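Local coordinates for protein agrin (Gallus gallus, PDB 1PZ9) that probably induces the clustering of acetylcholine receptors at the neuromuscular junction, acting through its laminin G-like domains, at residues A[13-18]-A[184-189]. Numbering follows the deposited sequence.
Sequences EAIAFD and HLVEDA
Glu-13 reaches Val-186 with the end of an extended side chain: CG lies anti to the backbone N (chi1 180°), and the chain runs on to bring OE1 within 3.9 Å of Val-186 CG2, the two side chains crossing at roughly a right angle. The carboxylate rests against a methyl group at the exposed margin of an apolar contact; no hydrogen bond or salt bridge joins the two segments. Ile-15 makes the larger part of the contact from this segment, mainly with Leu-185. Its CG1 branch, set beside its own backbone N (chi1 -42°), runs alongside Leu-185 in the opposite direction and lies 3.7 Å from Leu-185 CB, while its CD1 meets Val-186 CG2 at 4.0 Å, again crosswise. Two successive residues of the short helix 185-188 thus meet the one isoleucine, at different points along its CG1 branch. Asp-188 steadies the start of that helix, its OD1 accepting a hydrogen bond from the backbone N of the N-cap residue His-184. Strand 15-18 pairs antiparallel with strand 172-178, whose Val-176 also touches Leu-185; on strand 23-25, an outermost strand of the other sheet, Met-23 packs on Ile-15, and Tyr-25 OH hydrogen-bonds Leu-185 O, so the helix packs against both sheets of the laminin G sandwich.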
# COMPACT_ATOMS: atom_id res chain seq x y z
N GLU A 13 1.64 17.79 -4.93
CA GLU A 13 0.91 17.35 -6.11
C GLU A 13 0.14 16.09 -5.80
O GLU A 13 0.67 15.01 -5.90
CB GLU A 13 1.89 17.07 -7.25
CG GLU A 13 1.24 16.60 -8.53
CD GLU A 13 2.23 16.47 -9.65
OE1 GLU A 13 1.82 16.09 -10.78
OE2 GLU A 13 3.42 16.75 -9.39
N ALA A 14 -1.11 16.23 -5.39
CA ALA A 14 -1.92 15.06 -5.06
C ALA A 14 -2.63 14.58 -6.28
O ALA A 14 -3.20 15.38 -6.99
CB ALA A 14 -2.92 15.42 -3.99
N ILE A 15 -2.60 13.27 -6.50
CA ILE A 15 -3.31 12.67 -7.62
C ILE A 15 -4.62 12.05 -7.10
O ILE A 15 -4.72 11.63 -5.95
CB ILE A 15 -2.46 11.62 -8.31
CG1 ILE A 15 -0.99 12.08 -8.47
CG2 ILE A 15 -3.04 11.31 -9.67
CD1 ILE A 15 -0.76 13.25 -9.38
N ALA A 16 -5.64 12.02 -7.94
CA ALA A 16 -6.92 11.46 -7.53
C ALA A 16 -7.17 10.07 -8.11
O ALA A 16 -6.63 9.71 -9.16
CB ALA A 16 -8.03 12.40 -7.91
N PHE A 17 -8.02 9.31 -7.43
CA PHE A 17 -8.31 7.95 -7.82
C PHE A 17 -9.80 7.76 -7.91
O PHE A 17 -10.48 7.92 -6.91
CB PHE A 17 -7.71 6.98 -6.80
CG PHE A 17 -6.22 6.94 -6.86
CD1 PHE A 17 -5.59 6.30 -7.90
CD2 PHE A 17 -5.46 7.60 -5.91
CE1 PHE A 17 -4.21 6.27 -7.98
CE2 PHE A 17 -4.08 7.59 -5.98
CZ PHE A 17 -3.45 6.93 -7.03
N ASP A 18 -10.31 7.43 -9.10
CA ASP A 18 -11.75 7.31 -9.36
C ASP A 18 -12.38 5.93 -9.20
O ASP A 18 -13.59 5.81 -9.25
CB ASP A 18 -12.07 7.84 -10.75
CG ASP A 18 -11.60 6.92 -11.85
OD1 ASP A 18 -11.70 7.31 -13.04
OD2 ASP A 18 -11.12 5.80 -11.64
N HIS A 184 7.40 9.51 -7.22
CA HIS A 184 6.80 10.49 -8.09
C HIS A 184 5.67 9.79 -8.79
O HIS A 184 5.88 9.09 -9.77
CB HIS A 184 7.83 10.99 -9.07
CG HIS A 184 9.09 11.47 -8.42
ND1 HIS A 184 10.34 11.16 -8.91
CD2 HIS A 184 9.29 12.22 -7.32
CE1 HIS A 184 11.26 11.72 -8.13
NE2 HIS A 184 10.64 12.37 -7.16
N LEU A 185 4.46 9.94 -8.28
CA LEU A 185 3.30 9.27 -8.87
C LEU A 185 3.26 9.24 -10.41
O LEU A 185 3.22 8.18 -11.02
CB LEU A 185 2.01 9.87 -8.30
CG LEU A 185 1.94 9.82 -6.78
CD1 LEU A 185 0.76 10.58 -6.26
CD2 LEU A 185 1.90 8.38 -6.32
N VAL A 186 3.25 10.39 -11.05
CA VAL A 186 3.14 10.46 -12.49
C VAL A 186 4.36 9.81 -13.13
O VAL A 186 4.32 8.69 -13.67
CB VAL A 186 3.01 11.94 -12.96
CG1 VAL A 186 3.13 12.06 -14.45
CG2 VAL A 186 1.72 12.55 -12.50
N GLU A 187 5.46 10.56 -13.07
CA GLU A 187 6.74 10.23 -13.67
C GLU A 187 7.32 8.83 -13.40
O GLU A 187 8.05 8.31 -14.20
CB GLU A 187 7.70 11.30 -13.22
CG GLU A 187 7.27 12.69 -13.65
CD GLU A 187 7.69 13.02 -15.07
OE1 GLU A 187 7.39 14.16 -15.51
OE2 GLU A 187 8.33 12.15 -15.74
N ASP A 188 6.96 8.20 -12.30
CA ASP A 188 7.43 6.85 -11.98
C ASP A 188 6.44 5.76 -12.39
O ASP A 188 6.81 4.59 -12.49
CB ASP A 188 7.68 6.76 -10.49
CG ASP A 188 8.93 7.46 -10.08
OD1 ASP A 188 9.09 7.81 -8.89
OD2 ASP A 188 9.81 7.70 -10.92
N ALA A 189 5.18 6.13 -12.56
CA ALA A 189 4.18 5.18 -13.01
C ALA A 189 4.65 4.46 -14.25
O ALA A 189 5.14 5.08 -15.19
CB ALA A 189 2.89 5.91 -13.32